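Local coordinates for protein aspartate aminotransferase (Plasmodium falciparum, PDB 3K7Y) that probably catalyses the reversible pyridoxal-phosphate-dependent transfer of an amino group from L-aspartate to 2-oxoglutarate, giving oxaloacetate and L-glutamate, as a homodimer, at residues D396-C399 / L400-Q404. Sequence-based numbering, arbitrary orientation.
Sequences DKIC and LSLSQ
The last turns of the C-terminal helix 390-403 bring D396, K397, I398 and C399 against L400, L402 and S403 by i to i+4 backbone bonding and side-chain contacts three and four residues apart. In this ladder L400 N donates to D396 O (2.8 Å), L402 N to I398 O (2.8 Å) and S403 N to C399 O (2.8 Å). On the inward face I398 and L402 run side by side in the same direction, I398 CG2 touching L402 CD1 at 3.7 Å. On another flank L400, its CG anti to the backbone N (chi1 -165°), lies alongside K397, with CD1 4.0 Å from K397 CD. K397 bends at chi2 and chi4, which leaves NZ in a long salt bridge to D396 OD2 (3.9 Å). D396 OD1 is hydrogen-bonded to Y339 OH, a second tie for this carboxylate. Far from the cofactor, I398 packs on F328 and L332 of the long helix 304-335, and C399 and D396 touch Y335 near its end, while among the loop residues Y339 touches C399 and L400, I364 touches S401 and H371 touches K397.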
ATOM      1  N   ASP A 396      24.598 -32.156  11.559  1.00 72.58           N
ATOM      2  CA  ASP A 396      24.346 -33.534  11.929  1.00 72.97           C
ATOM      3  C   ASP A 396      23.040 -34.033  11.309  1.00 71.52           C
ATOM      4  O   ASP A 396      23.062 -34.926  10.468  1.00 71.13           O
ATOM      5  CB  ASP A 396      24.331 -33.684  13.451  1.00 75.26           C
ATOM      6  CG  ASP A 396      24.051 -35.102  13.900  1.00 77.00           C
ATOM      7  OD1 ASP A 396      24.020 -36.035  13.062  1.00 76.40           O
ATOM      8  OD2 ASP A 396      23.859 -35.280  15.114  1.00 80.38           O
ATOM      9  N   LYS A 397      21.916 -33.437  11.694  1.00 70.88           N
ATOM     10  CA  LYS A 397      20.612 -33.900  11.226  1.00 70.31           C
ATOM     11  C   LYS A 397      20.464 -33.986   9.700  1.00 68.81           C
ATOM     12  O   LYS A 397      19.747 -34.858   9.197  1.00 69.13           O
ATOM     13  CB  LYS A 397      19.484 -33.064  11.832  1.00 70.68           C
ATOM     14  CG  LYS A 397      19.226 -33.316  13.332  1.00 73.32           C
ATOM     15  CD  LYS A 397      19.077 -34.802  13.652  1.00 75.74           C
ATOM     16  CE  LYS A 397      18.862 -35.048  15.133  1.00 79.96           C
ATOM     17  NZ  LYS A 397      20.076 -34.751  15.944  1.00 82.71           N
ATOM     18  N   ILE A 398      21.147 -33.089   8.980  1.00 67.52           N
ATOM     19  CA  ILE A 398      21.176 -33.070   7.515  1.00 65.91           C
ATOM     20  C   ILE A 398      21.835 -34.319   6.970  1.00 66.61           C
ATOM     21  O   ILE A 398      21.357 -34.926   6.014  1.00 66.51           O
ATOM     22  CB  ILE A 398      21.959 -31.852   6.987  1.00 65.16           C
ATOM     23  CG1 ILE A 398      21.082 -30.594   6.996  1.00 64.19           C
ATOM     24  CG2 ILE A 398      22.467 -32.108   5.567  1.00 65.30           C
ATOM     25  CD1 ILE A 398      21.742 -29.366   6.369  1.00 62.94           C
ATOM     26  N   CYS A 399      22.954 -34.684   7.582  1.00 67.62           N
ATOM     27  CA  CYS A 399      23.684 -35.877   7.201  1.00 68.59           C
ATOM     28  C   CYS A 399      22.889 -37.100   7.629  1.00 69.52           C
ATOM     29  O   CYS A 399      22.564 -37.943   6.802  1.00 70.50           O
ATOM     30  CB  CYS A 399      25.078 -35.859   7.828  1.00 69.45           C
ATOM     31  SG  CYS A 399      26.127 -34.462   7.253  1.00 70.88           S
ATOM     32  N   LEU A 400      22.551 -37.173   8.917  1.00 70.17           N
ATOM     33  CA  LEU A 400      21.723 -38.259   9.461  1.00 71.22           C
ATOM     34  C   LEU A 400      20.564 -38.497   8.521  1.00 70.37           C
ATOM     35  O   LEU A 400      20.306 -39.622   8.057  1.00 70.76           O
ATOM     36  CB  LEU A 400      21.178 -37.879  10.849  1.00 72.27           C
ATOM     37  CG  LEU A 400      20.601 -38.990  11.737  1.00 74.62           C
ATOM     38  CD1 LEU A 400      20.490 -38.524  13.193  1.00 77.04           C
ATOM     39  CD2 LEU A 400      19.260 -39.492  11.230  1.00 74.86           C
ATOM     40  N   SER A 401      19.885 -37.395   8.234  1.00 68.82           N
ATOM     41  CA  SER A 401      18.718 -37.435   7.402  1.00 68.73           C
ATOM     42  C   SER A 401      19.048 -37.841   5.979  1.00 68.88           C
ATOM     43  O   SER A 401      18.296 -38.588   5.347  1.00 70.12           O
ATOM     44  CB  SER A 401      18.046 -36.102   7.398  1.00 66.77           C
ATOM     45  OG  SER A 401      16.714 -36.335   7.071  1.00 67.81           O
ATOM     46  N   LEU A 402      20.184 -37.369   5.479  1.00 68.32           N
ATOM     47  CA  LEU A 402      20.590 -37.691   4.129  1.00 68.68           C
ATOM     48  C   LEU A 402      20.871 -39.167   3.947  1.00 71.06           C
ATOM     49  O   LEU A 402      20.574 -39.733   2.893  1.00 72.08           O
ATOM     50  CB  LEU A 402      21.793 -36.857   3.721  1.00 67.55           C
ATOM     51  CG  LEU A 402      21.350 -35.671   2.873  1.00 66.34           C
ATOM     52  CD1 LEU A 402      22.416 -34.585   2.807  1.00 64.99           C
ATOM     53  CD2 LEU A 402      20.962 -36.172   1.486  1.00 66.38           C
ATOM     54  N   SER A 403      21.419 -39.791   4.989  1.00 72.67           N
ATOM     55  CA  SER A 403      21.852 -41.176   4.906  1.00 75.09           C
ATOM     56  C   SER A 403      20.697 -42.172   4.851  1.00 77.18           C
ATOM     57  O   SER A 403      20.887 -43.297   4.393  1.00 78.87           O
ATOM     58  CB  SER A 403      22.789 -41.519   6.054  1.00 75.92           C
ATOM     59  OG  SER A 403      22.781 -42.921   6.311  1.00 79.02           O
ATOM     60  N   GLN A 404      19.512 -41.774   5.313  1.00 77.59           N
ATOM     61  CA  GLN A 404      18.343 -42.645   5.200  1.00 80.18           C
ATOM     62  C   GLN A 404      17.836 -42.717   3.758  1.00 80.90           C
ATOM     63  O   GLN A 404      16.665 -42.428   3.502  1.00 81.48           O
ATOM     64  CB  GLN A 404      17.192 -42.166   6.081  1.00 80.36           C
ATOM     65  CG  GLN A 404      17.462 -42.084   7.563  1.00 80.83           C
ATOM     66  CD  GLN A 404      16.188 -41.811   8.355  1.00 81.03           C
ATOM     67  OE1 GLN A 404      15.120 -41.599   7.776  1.00 80.95           O
ATOM     68  NE2 GLN A 404      16.297 -41.822   9.685  1.00 80.61           N
TER